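Local coordinates for protein plu4264 (Photorhabdus luminescens subsp. laumondii, PDB 4MV2) that is of unknown function but binds a nickel ion in a cupin fold, consistent with a metal-dependent enzyme, at residues S47-H52 and E89-N94; F58-G63 and E98-Y103. All blocks are in the same frame, centred on the assembly; numbering follows the deposited sequence.

In the fold
Both interactions lie in the cupin domain and join segments more than 30 residues apart in sequence. Along the chain the segments alternate: 47-52, 58-63, 89-94, 98-103. Interaction 1 belongs to the four-stranded sheet and its metal-binding loop. Interaction 2 pairs two neighbouring strands of the six-stranded sheet. Their centres are about 14 Å apart, and they touch where Val-92 packs on Phe-58 and Phe-100. The two sheets thus face each other across an apolar interior, as in a cupin beta-barrel. Interaction 1 holds three of the four protein ligands of the nickel. Interaction 2 supplies part of the interior and, on its other face, part of the dimer interface.

Interaction 1 (S47-H52 and E89-N94). With NI (nickel (II) ion), chain C.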
loop_
_atom_site.group_PDB
_atom_site.type_symbol
_atom_site.label_atom_id
_atom_site.label_comp_id
_atom_site.label_asym_id
_atom_site.label_seq_id
_atom_site.Cartn_x
_atom_site.Cartn_y
_atom_site.Cartn_z
ATOM N N SER A 47 15.028 0.798 12.474
ATOM C CA SER A 47 14.795 -0.603 12.047
ATOM C C SER A 47 16.080 -1.300 11.615
ATOM O O SER A 47 17.121 -0.681 11.510
ATOM C CB SER A 47 13.745 -0.671 10.957
ATOM O OG SER A 47 14.234 -0.107 9.756
ATOM N N PHE A 48 15.983 -2.605 11.347
ATOM C CA PHE A 48 17.137 -3.455 11.047
ATOM C C PHE A 48 17.580 -3.312 9.606
ATOM O O PHE A 48 16.810 -3.457 8.716
ATOM C CB PHE A 48 16.747 -4.916 11.317
ATOM C CG PHE A 48 17.788 -5.898 10.939
ATOM C CD1 PHE A 48 18.790 -6.214 11.829
ATOM C CD2 PHE A 48 17.762 -6.540 9.692
ATOM C CE1 PHE A 48 19.771 -7.157 11.485
ATOM C CE2 PHE A 48 18.740 -7.478 9.344
ATOM C CZ PHE A 48 19.733 -7.780 10.245
ATOM N N ARG A 49 18.855 -3.047 9.392
ATOM C CA ARG A 49 19.351 -2.775 8.035
ATOM C C ARG A 49 19.481 -4.070 7.244
ATOM O O ARG A 49 20.054 -5.062 7.745
ATOM C CB ARG A 49 20.683 -2.009 8.136
ATOM C CG ARG A 49 21.301 -1.614 6.793
ATOM C CD ARG A 49 22.499 -0.680 7.023
ATOM N NE ARG A 49 23.256 -0.303 5.809
ATOM C CZ ARG A 49 24.369 -0.908 5.352
ATOM N NH1 ARG A 49 24.904 -1.958 5.980
ATOM N NH2 ARG A 49 24.968 -0.460 4.248
ATOM N N HIS A 50 18.900 -4.112 6.035
ATOM C CA HIS A 50 19.119 -5.294 5.195
ATOM C C HIS A 50 19.099 -4.924 3.741
ATOM O O HIS A 50 18.853 -3.760 3.373
ATOM C CB HIS A 50 18.053 -6.363 5.492
ATOM C CG HIS A 50 16.674 -6.093 4.934
ATOM N ND1 HIS A 50 15.686 -7.061 4.950
ATOM C CD2 HIS A 50 16.122 -5.011 4.330
ATOM C CE1 HIS A 50 14.577 -6.573 4.418
ATOM N NE2 HIS A 50 14.813 -5.330 4.030
ATOM N N SER A 51 19.296 -5.929 2.906
ATOM C CA SER A 51 19.218 -5.752 1.462
ATOM C C SER A 51 18.721 -7.039 0.838
ATOM O O SER A 51 18.773 -8.105 1.468
ATOM C CB SER A 51 20.593 -5.396 0.882
ATOM O OG SER A 51 21.498 -6.487 0.959
ATOM N N HIS A 52 18.209 -6.945 -0.381
ATOM C CA HIS A 52 17.628 -8.114 -1.034
ATOM C C HIS A 52 17.405 -7.905 -2.526
ATOM O O HIS A 52 17.288 -6.772 -2.998
ATOM C CB HIS A 52 16.304 -8.494 -0.367
ATOM C CG HIS A 52 15.446 -7.316 0.005
ATOM N ND1 HIS A 52 14.807 -6.530 -0.933
ATOM C CD2 HIS A 52 15.124 -6.792 1.216
ATOM C CE1 HIS A 52 14.134 -5.567 -0.317
ATOM N NE2 HIS A 52 14.307 -5.709 0.990
ATOM N N GLU A 89 21.187 -1.525 0.695
ATOM C CA GLU A 89 21.016 -1.595 2.134
ATOM C C GLU A 89 20.093 -0.485 2.579
ATOM O O GLU A 89 20.270 0.672 2.212
ATOM C CB GLU A 89 22.351 -1.467 2.853
ATOM C CG GLU A 89 23.364 -2.552 2.492
ATOM C CD GLU A 89 23.060 -3.940 3.093
ATOM O OE1 GLU A 89 22.386 -4.015 4.154
ATOM O OE2 GLU A 89 23.535 -4.956 2.506
ATOM N N HIS A 90 19.100 -0.841 3.370
ATOM C CA HIS A 90 18.109 0.128 3.775
ATOM C C HIS A 90 17.650 -0.124 5.149
ATOM O O HIS A 90 17.549 -1.287 5.566
ATOM C CB HIS A 90 16.884 0.155 2.828
ATOM C CG HIS A 90 16.279 -1.197 2.515
ATOM N ND1 HIS A 90 16.880 -2.103 1.661
ATOM C CD2 HIS A 90 15.097 -1.758 2.885
ATOM C CE1 HIS A 90 16.115 -3.178 1.553
ATOM N NE2 HIS A 90 15.020 -2.993 2.273
ATOM N N HIS A 91 17.412 0.975 5.859
ATOM C CA HIS A 91 16.667 0.956 7.124
ATOM C C HIS A 91 16.002 2.327 7.399
ATOM O O HIS A 91 16.196 3.308 6.650
ATOM C CB HIS A 91 17.569 0.489 8.290
ATOM C CG HIS A 91 18.583 1.484 8.778
ATOM N ND1 HIS A 91 19.794 1.709 8.144
ATOM C CD2 HIS A 91 18.596 2.249 9.894
ATOM C CE1 HIS A 91 20.503 2.566 8.853
ATOM N NE2 HIS A 91 19.789 2.932 9.905
ATOM N N VAL A 92 15.211 2.353 8.460
ATOM C CA VAL A 92 14.371 3.481 8.805
ATOM C C VAL A 92 14.787 4.006 10.170
ATOM O O VAL A 92 14.961 3.235 11.104
ATOM C CB VAL A 92 12.905 3.054 8.835
ATOM C CG1 VAL A 92 11.997 4.247 9.091
ATOM C CG2 VAL A 92 12.519 2.392 7.495
ATOM N N ILE A 93 14.967 5.320 10.255
ATOM C CA ILE A 93 15.405 5.986 11.485
ATOM C C ILE A 93 14.329 6.920 11.936
ATOM O O ILE A 93 13.978 7.861 11.227
ATOM C CB ILE A 93 16.719 6.794 11.246
ATOM C CG1 ILE A 93 17.838 5.865 10.780
ATOM C CG2 ILE A 93 17.102 7.584 12.516
ATOM C CD1 ILE A 93 18.971 6.611 10.073
ATOM N N ASN A 94 13.774 6.657 13.117
ATOM C CA ASN A 94 12.761 7.534 13.688
ATOM C C ASN A 94 13.305 8.234 14.920
ATOM O O ASN A 94 13.266 7.670 16.016
ATOM C CB ASN A 94 11.486 6.786 14.080
ATOM C CG ASN A 94 10.380 7.716 14.588
ATOM O OD1 ASN A 94 10.491 8.934 14.552
ATOM N ND2 ASN A 94 9.326 7.120 15.125
HETATM NI NI NI C . 13.514 -4.510 2.583
HETATM O O HOH W 1 20.678 1.588 5.420
HETATM O O HOH W 2 12.425 -3.464 4.007
HETATM O O HOH W 3 11.983 -5.998 2.991
#
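His-50 and His-90 both place CG between the backbone N and the carbonyl carbon (chi1 75° and 49°). Both side chains start out pointing away from the other segment, yet these torsions bring the ring ends together at the nickel. NE2 of His-50 binds nickel at 2.1 Å, and NE2 of His-90 binds it at 2.2 Å. An edge of the His-50 ring points at the face of the His-90 ring, offset, with the planes 65° apart. His-52 NE2 is the third ligand. Glu-56 and two waters complete six-fold coordination. This is the three-histidine, one-glutamate metal site of cupins. The ND1 atoms of His-52 and His-90 bond to the carbonyls of Glu-54 and Ser-88, which helps to fix the rotation of these rings.

The backbones of His-50 and His-90 form an antiparallel hydrogen-bonded pair. His-90 N to His-50 O is 2.9 Å, and the return bond from His-50 N to His-90 O is 3.2 Å. Further along, the OG of Ser-47 accepts from Val-92 N at 2.9 Å, while Ser-47 N donates to Val-92 O.

The Glu-89 chain is bent, and its CB and CG lie over one face of the Arg-49 guanidinium, with Arg-49 NH2 3.1 Å from Glu-89 CB. The salt bridge from Arg-49 NH1 to Glu-89 OE1 is long, 3.7 Å, and rests on charge alone. Ser-51 OG meets OE2 of Glu-89 from above the carboxylate plane.

Segment 47-52 follows strand 45-46. Strand 90-94 also pairs with strand 64-69, and Val-92 packs on Phe-100 and Phe-102 of strand 100-107.

Interaction 2 (F58-G63 and E98-Y103); sequences FIVIQG and EDFHFY
Val-60 and Phe-102 form a non-hydrogen-bonded pair between antiparallel strands 58-62 and 100-103. A classic beta bulge follows, in which Ile-61 and Gln-62 both lie opposite His-101. The strands are neighbours in the six-stranded sheet of the cupin barrel.

Backbone hydrogen bonds set the register. Ile-59 and Tyr-103 exchange two bonds, each 2.8 Å between N of one and O of the other. At the bulge the carbonyl of His-101 takes two donors from the same face of its plane: Ile-61 N at 2.8 Å and Gln-62 N at 3.2 Å. His-101 N returns a bond to Gln-62 O. Gly-63, just after the bulge, has a positive phi (91°), and its carbonyl carbon lies at the edge of the Phe-100 ring, near its plane.

Apolar packing fills the barrel side. The Phe-58 and Phe-102 side chains run alongside each other in one direction, with their ring planes 42° apart. The CE2 of Phe-102 sits 3.6 Å above the centre of the Phe-58 ring. Phe-100 places CG anti to its backbone N (chi1 177°), and its CE1 meets Val-60 CG1 at 3.5 Å. Phe-58 also packs on Ile-82 and Ile-84 of strand 81-84.

The other face carries Ile-59, Gln-62, His-101 and Tyr-103, and parts of it meet the second subunit. Ile-59 packs on Tyr-103 of that subunit, and Ile-61 on its own counterpart there. Ile-61 CD1 also lies beside Tyr-103 CB within the chain.

Polar side chains finish the contact. His-101 ND1 bonds to Trp-38. The extended Gln-62 side chain runs along the His-101 ring, and its OE1 bonds to Lys-78 of the second subunit. Gln-62 NE2 donates to a water at 2.8 Å, and this water donates in turn to Asp-99 O.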
loop_
_atom_site.group_PDB
_atom_site.type_symbol
_atom_site.label_atom_id
_atom_site.label_comp_id
_atom_site.label_asym_id
_atom_site.label_seq_id
_atom_site.Cartn_x
_atom_site.Cartn_y
_atom_site.Cartn_z
ATOM N N PHE A 58 7.934 1.648 -0.321
ATOM C CA PHE A 58 7.336 2.107 0.934
ATOM C C PHE A 58 6.335 3.212 0.599
ATOM O O PHE A 58 6.635 4.153 -0.151
ATOM C CB PHE A 58 8.371 2.760 1.868
ATOM C CG PHE A 58 9.429 1.856 2.453
ATOM C CD1 PHE A 58 9.433 0.479 2.294
ATOM C CD2 PHE A 58 10.429 2.439 3.207
ATOM C CE1 PHE A 58 10.426 -0.284 2.863
ATOM C CE2 PHE A 58 11.404 1.668 3.778
ATOM C CZ PHE A 58 11.395 0.326 3.610
ATOM N N ILE A 59 5.184 3.142 1.242
ATOM C CA ILE A 59 4.142 4.157 1.218
ATOM C C ILE A 59 4.137 4.717 2.648
ATOM O O ILE A 59 3.794 4.023 3.603
ATOM C CB ILE A 59 2.760 3.528 0.884
ATOM C CG1 ILE A 59 2.785 2.852 -0.482
ATOM C CG2 ILE A 59 1.657 4.556 0.979
ATOM C CD1 ILE A 59 1.669 1.840 -0.648
ATOM N N VAL A 60 4.517 5.982 2.774
ATOM C CA VAL A 60 4.661 6.565 4.107
ATOM C C VAL A 60 3.298 7.038 4.587
ATOM O O VAL A 60 2.625 7.821 3.893
ATOM C CB VAL A 60 5.712 7.674 4.124
ATOM C CG1 VAL A 60 5.818 8.252 5.520
ATOM C CG2 VAL A 60 7.053 7.142 3.654
ATOM N N ILE A 61 2.900 6.579 5.765
ATOM C CA ILE A 61 1.544 6.771 6.260
ATOM C C ILE A 61 1.429 7.878 7.288
ATOM O O ILE A 61 0.483 8.657 7.208
ATOM C CB ILE A 61 1.002 5.401 6.778
ATOM C CG1 ILE A 61 0.739 4.484 5.584
ATOM C CG2 ILE A 61 -0.185 5.556 7.715
ATOM C CD1 ILE A 61 0.355 3.107 5.946
ATOM N N GLN A 62 2.325 7.964 8.269
ATOM C CA GLN A 62 2.150 8.913 9.367
ATOM C C GLN A 62 3.500 9.105 10.034
ATOM O O GLN A 62 4.283 8.156 10.180
ATOM C CB GLN A 62 1.160 8.337 10.369
ATOM C CG GLN A 62 0.790 9.241 11.546
ATOM C CD GLN A 62 -0.190 8.481 12.458
ATOM O OE1 GLN A 62 -1.212 7.929 11.995
ATOM N NE2 GLN A 62 0.140 8.349 13.670
ATOM N N GLY A 63 3.757 10.317 10.490
ATOM C CA GLY A 63 4.974 10.625 11.228
ATOM C C GLY A 63 6.099 11.073 10.334
ATOM O O GLY A 63 5.864 11.447 9.166
ATOM N N GLU A 98 6.976 10.529 18.029
ATOM C CA GLU A 98 5.723 9.910 17.583
ATOM C C GLU A 98 6.039 8.702 16.705
ATOM O O GLU A 98 7.030 8.699 15.963
ATOM C CB GLU A 98 4.933 10.913 16.737
ATOM C CG GLU A 98 4.633 12.265 17.377
ATOM C CD GLU A 98 5.798 13.275 17.350
ATOM O OE1 GLU A 98 6.783 13.166 16.560
ATOM O OE2 GLU A 98 5.691 14.218 18.138
ATOM N N ASP A 99 5.183 7.690 16.760
ATOM C CA ASP A 99 5.273 6.539 15.890
ATOM C C ASP A 99 5.416 6.937 14.430
ATOM O O ASP A 99 4.778 7.857 13.963
ATOM C CB ASP A 99 3.950 5.748 15.987
ATOM C CG ASP A 99 3.769 4.948 17.243
ATOM O OD1 ASP A 99 4.741 4.483 17.859
ATOM O OD2 ASP A 99 2.582 4.710 17.589
ATOM N N PHE A 100 6.236 6.196 13.705
ATOM C CA PHE A 100 6.387 6.348 12.265
ATOM C C PHE A 100 5.774 5.141 11.587
ATOM O O PHE A 100 6.177 4.015 11.846
ATOM C CB PHE A 100 7.841 6.468 11.849
ATOM C CG PHE A 100 8.019 6.557 10.369
ATOM C CD1 PHE A 100 7.648 7.718 9.698
ATOM C CD2 PHE A 100 8.509 5.489 9.620
ATOM C CE1 PHE A 100 7.806 7.834 8.342
ATOM C CE2 PHE A 100 8.658 5.626 8.250
ATOM C CZ PHE A 100 8.298 6.779 7.634
ATOM N N HIS A 101 4.743 5.376 10.771
ATOM C CA HIS A 101 4.026 4.315 10.094
ATOM C C HIS A 101 4.307 4.336 8.599
ATOM O O HIS A 101 4.263 5.399 7.959
ATOM C CB HIS A 101 2.510 4.499 10.225
ATOM C CG HIS A 101 1.963 4.466 11.605
ATOM N ND1 HIS A 101 1.129 3.454 12.015
ATOM C CD2 HIS A 101 2.066 5.336 12.647
ATOM C CE1 HIS A 101 0.738 3.701 13.249
ATOM N NE2 HIS A 101 1.276 4.849 13.646
ATOM N N PHE A 102 4.496 3.154 8.023
ATOM C CA PHE A 102 4.588 3.033 6.563
ATOM C C PHE A 102 4.095 1.659 6.167
ATOM O O PHE A 102 4.107 0.736 6.981
ATOM C CB PHE A 102 6.037 3.291 6.069
ATOM C CG PHE A 102 7.049 2.268 6.490
ATOM C CD1 PHE A 102 7.647 2.319 7.730
ATOM C CD2 PHE A 102 7.485 1.304 5.589
ATOM C CE1 PHE A 102 8.613 1.401 8.080
ATOM C CE2 PHE A 102 8.420 0.404 5.955
ATOM C CZ PHE A 102 8.992 0.466 7.203
ATOM N N TYR A 103 3.675 1.518 4.912
ATOM C CA TYR A 103 3.317 0.238 4.337
ATOM C C TYR A 103 4.401 -0.131 3.356
ATOM O O TYR A 103 4.810 0.681 2.558
ATOM C CB TYR A 103 1.918 0.295 3.652
ATOM C CG TYR A 103 1.253 -1.056 3.652
ATOM C CD1 TYR A 103 0.454 -1.447 4.692
ATOM C CD2 TYR A 103 1.490 -1.993 2.646
ATOM C CE1 TYR A 103 -0.108 -2.734 4.776
ATOM C CE2 TYR A 103 0.952 -3.257 2.703
ATOM C CZ TYR A 103 0.186 -3.643 3.783
ATOM O OH TYR A 103 -0.297 -4.916 3.813
HETATM O O HOH W 4 2.592 9.345 14.604
#